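Local coordinates for HRDC domain-containing protein (Bifidobacterium adolescentis ATCC 15703, PDB 3CYM) that is uncharacterised but probably acts as a ribonuclease D-like 3'-5' exonuclease on nucleic acid, at residues 394-399 with 409-414; 216-221 with 236-241. All coordinates share one frame; numbering follows the deposited sequence.

Interaction 2 (216-221 with 236-241) and interaction 1 (394-399 with 409-414) each hold together a small helical unit of this probable exonuclease. Interaction 2 joins the connecting chain after helix 193-207 to a helix of the HRDC domain, while interaction 1 joins two helices in the C-terminal, HRDC-like domain. They follow one another along the chain and do not touch: their centres lie 31 Å apart and their nearest atoms about 15 Å. The sodium site of Asp44, Glu46 and Asp172 belongs to the exonuclease domain, and neither contact includes any of its residues. Interaction 1 combines an amide bond with apolar packing, whereas interaction 2 has no hydrogen bond between its segments.

Interaction 1 (394-399 with 409-414); sequences RNLCWT and RFLSEQ
The side-chain oxygen OD1 of Asn395 accepts hydrogen bonds from the backbone N of Ala348 and from NE2 of Gln391, while the other end of the same amide reaches across to Gln414. There ND2 of Asn395 donates to OE1 of Gln414 over 2.7 Å, with an N-H...O angle of 161°. The acceptor lies close to the plane of the Asn395 amide, yet the two amide planes stand 83° apart, nearly perpendicular. With both ends engaged, the Asn395 amide is held against rotation. Beside this polar clasp, Phe410 carries the apolar half: its CG is anti to the backbone N (chi1 -173°), which sends the ring across to the backbone of the other helix, where CE2 comes within 3.4 Å of CA of Leu396. CD1 of Leu396 touches CD2 of the ring at 3.7 Å, and its other branch, CD2, meets CD1 of Leu411 at 3.9 Å. Arg405, from the connection between the helices, adds a cation-pi contact to Phe410 and a hydrogen bond to the carbonyl of Leu396. Helices 390-397 and 407-414 thus pair within the C-terminal helical domain, and helix 418-433 packs against both through Leu396 and Leu411.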
loop_
_atom_site.group_PDB
_atom_site.type_symbol
_atom_site.label_atom_id
_atom_site.label_comp_id
_atom_site.label_asym_id
_atom_site.label_seq_id
_atom_site.Cartn_x
_atom_site.Cartn_y
_atom_site.Cartn_z
ATOM N N ARG A 394 10.859 18.398 -9.134
ATOM C CA ARG A 394 11.628 17.844 -10.244
ATOM C C ARG A 394 10.932 18.078 -11.593
ATOM O O ARG A 394 11.557 18.553 -12.548
ATOM C CB ARG A 394 11.879 16.349 -10.026
ATOM C CG ARG A 394 12.745 16.028 -8.811
ATOM C CD ARG A 394 13.306 14.611 -8.879
ATOM N NE ARG A 394 12.340 13.608 -8.441
ATOM C CZ ARG A 394 12.237 13.150 -7.196
ATOM N NH1 ARG A 394 13.035 13.602 -6.240
ATOM N NH2 ARG A 394 11.320 12.240 -6.905
ATOM N N ASN A 395 9.641 17.750 -11.664
ATOM C CA ASN A 395 8.831 18.025 -12.851
ATOM C C ASN A 395 8.849 19.512 -13.253
ATOM O O ASN A 395 9.010 19.836 -14.431
ATOM C CB ASN A 395 7.392 17.510 -12.661
ATOM C CG ASN A 395 7.305 15.978 -12.651
ATOM O OD1 ASN A 395 8.290 15.279 -12.916
ATOM N ND2 ASN A 395 6.118 15.453 -12.347
ATOM N N LEU A 396 8.734 20.395 -12.259
ATOM C CA LEU A 396 8.776 21.857 -12.444
ATOM C C LEU A 396 10.081 22.373 -13.056
ATOM O O LEU A 396 10.071 23.269 -13.898
ATOM C CB LEU A 396 8.503 22.554 -11.103
ATOM C CG LEU A 396 8.617 24.077 -10.937
ATOM C CD1 LEU A 396 7.417 24.829 -11.515
ATOM C CD2 LEU A 396 8.770 24.391 -9.463
ATOM N N CYS A 397 11.197 21.799 -12.624
ATOM C CA CYS A 397 12.511 22.224 -13.081
ATOM C C CYS A 397 12.978 21.452 -14.319
ATOM O O CYS A 397 14.038 21.741 -14.873
ATOM C CB CYS A 397 13.521 22.119 -11.939
ATOM S SG CYS A 397 13.112 23.213 -10.558
ATOM N N TRP A 398 12.163 20.496 -14.764
ATOM C CA TRP A 398 12.457 19.699 -15.958
ATOM C C TRP A 398 12.116 20.461 -17.236
ATOM O O TRP A 398 11.201 20.099 -17.982
ATOM C CB TRP A 398 11.718 18.363 -15.896
ATOM C CG TRP A 398 12.209 17.347 -16.889
ATOM C CD1 TRP A 398 11.473 16.748 -17.866
ATOM C CD2 TRP A 398 13.544 16.826 -17.014
ATOM N NE1 TRP A 398 12.258 15.882 -18.586
ATOM C CE2 TRP A 398 13.533 15.910 -18.087
ATOM C CE3 TRP A 398 14.746 17.043 -16.323
ATOM C CZ2 TRP A 398 14.673 15.210 -18.487
ATOM C CZ3 TRP A 398 15.880 16.344 -16.720
ATOM C CH2 TRP A 398 15.831 15.438 -17.788
ATOM N N THR A 399 12.880 21.521 -17.475
ATOM C CA THR A 399 12.621 22.480 -18.537
ATOM C C THR A 399 13.865 23.355 -18.755
ATOM O O THR A 399 14.655 23.592 -17.833
ATOM C CB THR A 399 11.377 23.372 -18.225
ATOM O OG1 THR A 399 11.245 24.396 -19.215
ATOM C CG2 THR A 399 11.487 24.025 -16.848
ATOM N N ARG A 409 0.505 27.687 -10.241
ATOM C CA ARG A 409 -0.420 26.924 -11.090
ATOM C C ARG A 409 0.119 25.540 -11.466
ATOM O O ARG A 409 -0.608 24.548 -11.358
ATOM C CB ARG A 409 -0.824 27.725 -12.342
ATOM C CG ARG A 409 -1.747 26.979 -13.326
ATOM C CD ARG A 409 -2.154 27.836 -14.530
ATOM N NE ARG A 409 -1.008 28.472 -15.188
ATOM C CZ ARG A 409 -1.055 29.107 -16.359
ATOM N NH1 ARG A 409 -2.194 29.197 -17.038
ATOM N NH2 ARG A 409 0.047 29.652 -16.859
ATOM N N PHE A 410 1.386 25.479 -11.894
ATOM C CA PHE A 410 2.039 24.214 -12.259
ATOM C C PHE A 410 1.999 23.220 -11.113
ATOM O O PHE A 410 1.712 22.045 -11.327
ATOM C CB PHE A 410 3.500 24.427 -12.688
ATOM C CG PHE A 410 4.169 23.184 -13.237
ATOM C CD1 PHE A 410 4.124 22.902 -14.600
ATOM C CD2 PHE A 410 4.844 22.297 -12.395
ATOM C CE1 PHE A 410 4.729 21.757 -15.111
ATOM C CE2 PHE A 410 5.446 21.150 -12.900
ATOM C CZ PHE A 410 5.397 20.883 -14.259
ATOM N N LEU A 411 2.300 23.701 -9.907
ATOM C CA LEU A 411 2.341 22.860 -8.709
ATOM C C LEU A 411 0.970 22.335 -8.342
ATOM O O LEU A 411 0.832 21.183 -7.930
ATOM C CB LEU A 411 2.946 23.635 -7.538
ATOM C CG LEU A 411 4.396 23.373 -7.121
ATOM C CD1 LEU A 411 5.331 22.986 -8.261
ATOM C CD2 LEU A 411 4.893 24.589 -6.369
ATOM N N SER A 412 -0.035 23.190 -8.508
ATOM C CA SER A 412 -1.433 22.839 -8.284
ATOM C C SER A 412 -1.884 21.758 -9.276
ATOM O O SER A 412 -2.405 20.713 -8.868
ATOM C CB SER A 412 -2.304 24.094 -8.404
ATOM O OG SER A 412 -3.300 24.122 -7.402
ATOM N N GLU A 413 -1.641 21.994 -10.566
ATOM C CA GLU A 413 -1.941 21.022 -11.630
ATOM C C GLU A 413 -1.189 19.683 -11.494
ATOM O O GLU A 413 -1.622 18.669 -12.046
ATOM C CB GLU A 413 -1.719 21.650 -13.017
ATOM C CG GLU A 413 -2.948 22.405 -13.550
ATOM C CD GLU A 413 -2.635 23.411 -14.659
ATOM O OE1 GLU A 413 -3.538 24.213 -14.996
ATOM O OE2 GLU A 413 -1.501 23.413 -15.191
ATOM N N GLN A 414 -0.077 19.688 -10.755
ATOM C CA GLN A 414 0.668 18.466 -10.431
ATOM C C GLN A 414 -0.058 17.614 -9.391
ATOM O O GLN A 414 0.098 16.387 -9.354
ATOM C CB GLN A 414 2.083 18.798 -9.931
ATOM C CG GLN A 414 3.071 19.174 -11.023
ATOM C CD GLN A 414 3.566 17.979 -11.815
ATOM O OE1 GLN A 414 4.337 17.170 -11.313
ATOM N NE2 GLN A 414 3.126 17.869 -13.059
#

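Interaction 2 (216-221 with 236-241); sequences IPWMHV and IVRALW
Trp218 and Trp241 interlock where a 3-10 turn, centred on residues 217-219, lies against helix 231-250 of the HRDC domain. In the tight part, the backbone of the turn rests on an indole: CA of Trp218 stands 3.6 Å from the centroid of the Trp241 five-membered ring, over its face, a CH-pi contact. CB of Pro217 reaches the six-membered end of the same indole, 3.6 Å from CH2 of Trp241. Val221 and Val237 meet tip to tip, CG2 to CG1 at 3.9 Å, and Val221 and Val237 also pack on helix 261-270. With Trp241 replaced by an alanine, Pro217 and Trp218 would probably lose the surface they rest on, and CG2 of Val221 its indole neighbour. The methylenes of Arg238 belong to the same close packing: they cross one face of Trp218, whose own chi1 of 69° sets the indole between its backbone N and carbonyl carbon, turned to receive them. The looser, peripheral side begins where the Arg238 chain bends at chi3. Beyond it the guanidinium plane is 59° from the indole, so no flat stack forms, and NH1 instead bonds the carbonyl oxygen of Glu329. Before that bend, the methylene CG of Arg238 sits 3.6 Å from the centroid of the Trp218 five-membered ring, only 7° off the normal.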
loop_
_atom_site.group_PDB
_atom_site.type_symbol
_atom_site.label_atom_id
_atom_site.label_comp_id
_atom_site.label_asym_id
_atom_site.label_seq_id
_atom_site.Cartn_x
_atom_site.Cartn_y
_atom_site.Cartn_z
ATOM N N ILE A 216 3.506 -0.373 -16.675
ATOM C CA ILE A 216 3.611 -1.659 -17.356
ATOM C C ILE A 216 4.022 -2.773 -16.369
ATOM O O ILE A 216 5.203 -3.020 -16.137
ATOM C CB ILE A 216 4.445 -1.550 -18.686
ATOM C CG1 ILE A 216 4.337 -2.828 -19.518
ATOM C CG2 ILE A 216 5.898 -1.112 -18.453
ATOM C CD1 ILE A 216 4.311 -2.558 -21.024
ATOM N N PRO A 217 3.015 -3.417 -15.749
ATOM C CA PRO A 217 3.174 -4.404 -14.685
ATOM C C PRO A 217 4.192 -5.540 -14.922
ATOM O O PRO A 217 5.004 -5.820 -14.024
ATOM C CB PRO A 217 1.755 -4.944 -14.511
ATOM C CG PRO A 217 0.901 -3.779 -14.846
ATOM C CD PRO A 217 1.587 -3.179 -16.033
ATOM N N TRP A 218 4.185 -6.148 -16.111
ATOM C CA TRP A 218 5.088 -7.274 -16.399
ATOM C C TRP A 218 6.580 -6.935 -16.353
ATOM O O TRP A 218 7.425 -7.828 -16.282
ATOM C CB TRP A 218 4.733 -7.969 -17.724
ATOM C CG TRP A 218 4.988 -7.174 -18.978
ATOM C CD1 TRP A 218 4.067 -6.451 -19.687
ATOM C CD2 TRP A 218 6.228 -7.064 -19.707
ATOM N NE1 TRP A 218 4.657 -5.892 -20.796
ATOM C CE2 TRP A 218 5.982 -6.246 -20.830
ATOM C CE3 TRP A 218 7.523 -7.574 -19.515
ATOM C CZ2 TRP A 218 6.982 -5.916 -21.755
ATOM C CZ3 TRP A 218 8.514 -7.248 -20.436
ATOM C CH2 TRP A 218 8.236 -6.424 -21.539
ATOM N N MET A 219 6.893 -5.643 -16.394
ATOM C CA MET A 219 8.272 -5.171 -16.445
ATOM C C MET A 219 8.910 -5.236 -15.051
ATOM O O MET A 219 10.113 -5.009 -14.890
ATOM C CB MET A 219 8.301 -3.745 -17.007
ATOM C CG MET A 219 9.584 -3.347 -17.707
ATOM S SD MET A 219 9.987 -4.344 -19.148
ATOM C CE MET A 219 11.514 -3.549 -19.646
ATOM N N HIS A 220 8.094 -5.584 -14.058
ATOM C CA HIS A 220 8.498 -5.569 -12.651
ATOM C C HIS A 220 8.889 -6.949 -12.125
ATOM O O HIS A 220 8.594 -7.310 -10.984
ATOM C CB HIS A 220 7.412 -4.904 -11.803
ATOM C CG HIS A 220 7.301 -3.435 -12.048
ATOM N ND1 HIS A 220 7.796 -2.497 -11.169
ATOM C CD2 HIS A 220 6.804 -2.741 -13.099
ATOM C CE1 HIS A 220 7.584 -1.286 -11.656
ATOM N NE2 HIS A 220 6.985 -1.407 -12.826
ATOM N N VAL A 221 9.551 -7.712 -12.990
ATOM C CA VAL A 221 10.167 -8.979 -12.638
ATOM C C VAL A 221 11.580 -8.630 -12.177
ATOM O O VAL A 221 12.269 -7.873 -12.850
ATOM C CB VAL A 221 10.215 -9.903 -13.875
ATOM C CG1 VAL A 221 11.066 -11.129 -13.621
ATOM C CG2 VAL A 221 8.797 -10.298 -14.316
ATOM N N ILE A 236 9.291 -13.236 -23.871
ATOM C CA ILE A 236 9.156 -14.413 -23.013
ATOM C C ILE A 236 8.754 -14.011 -21.584
ATOM O O ILE A 236 7.814 -14.579 -21.016
ATOM C CB ILE A 236 10.454 -15.298 -23.054
ATOM C CG1 ILE A 236 10.584 -15.950 -24.431
ATOM C CG2 ILE A 236 10.433 -16.374 -21.979
ATOM C CD1 ILE A 236 11.944 -16.464 -24.778
ATOM N N VAL A 237 9.455 -13.026 -21.026
ATOM C CA VAL A 237 9.109 -12.448 -19.724
ATOM C C VAL A 237 7.658 -11.940 -19.703
ATOM O O VAL A 237 6.903 -12.263 -18.790
ATOM C CB VAL A 237 10.082 -11.315 -19.324
ATOM C CG1 VAL A 237 9.593 -10.598 -18.076
ATOM C CG2 VAL A 237 11.482 -11.876 -19.095
ATOM N N ARG A 238 7.269 -11.176 -20.721
ATOM C CA ARG A 238 5.895 -10.706 -20.864
ATOM C C ARG A 238 4.881 -11.843 -20.844
ATOM O O ARG A 238 3.900 -11.779 -20.107
ATOM C CB ARG A 238 5.719 -9.902 -22.156
ATOM C CG ARG A 238 4.374 -9.209 -22.252
ATOM C CD ARG A 238 4.274 -8.315 -23.472
ATOM N NE ARG A 238 4.573 -9.024 -24.719
ATOM C CZ ARG A 238 4.440 -8.493 -25.933
ATOM N NH1 ARG A 238 4.743 -9.210 -27.008
ATOM N NH2 ARG A 238 4.000 -7.247 -26.078
ATOM N N ALA A 239 5.134 -12.876 -21.650
ATOM C CA ALA A 239 4.208 -13.999 -21.813
ATOM C C ALA A 239 4.086 -14.832 -20.534
ATOM O O ALA A 239 2.981 -15.219 -20.146
ATOM C CB ALA A 239 4.639 -14.867 -22.986
ATOM N N LEU A 240 5.223 -15.087 -19.884
ATOM C CA LEU A 240 5.273 -15.808 -18.607
ATOM C C LEU A 240 4.619 -15.058 -17.449
ATOM O O LEU A 240 3.849 -15.655 -16.693
ATOM C CB LEU A 240 6.714 -16.164 -18.239
ATOM C CG LEU A 240 7.363 -17.343 -18.974
ATOM C CD1 LEU A 240 8.807 -17.388 -18.582
ATOM C CD2 LEU A 240 6.692 -18.672 -18.644
ATOM N N TRP A 241 4.932 -13.766 -17.306
ATOM C CA TRP A 241 4.299 -12.917 -16.301
ATOM C C TRP A 241 2.781 -12.925 -16.430
ATOM O O TRP A 241 2.073 -12.995 -15.417
ATOM C CB TRP A 241 4.793 -11.465 -16.385
ATOM C CG TRP A 241 4.302 -10.610 -15.239
ATOM C CD1 TRP A 241 4.975 -10.339 -14.072
ATOM C CD2 TRP A 241 3.035 -9.925 -15.139
ATOM N NE1 TRP A 241 4.210 -9.538 -13.260
ATOM C CE2 TRP A 241 3.017 -9.268 -13.885
ATOM C CE3 TRP A 241 1.917 -9.801 -15.987
ATOM C CZ2 TRP A 241 1.922 -8.493 -13.456
ATOM C CZ3 TRP A 241 0.818 -9.040 -15.559
ATOM C CH2 TRP A 241 0.836 -8.395 -14.303
#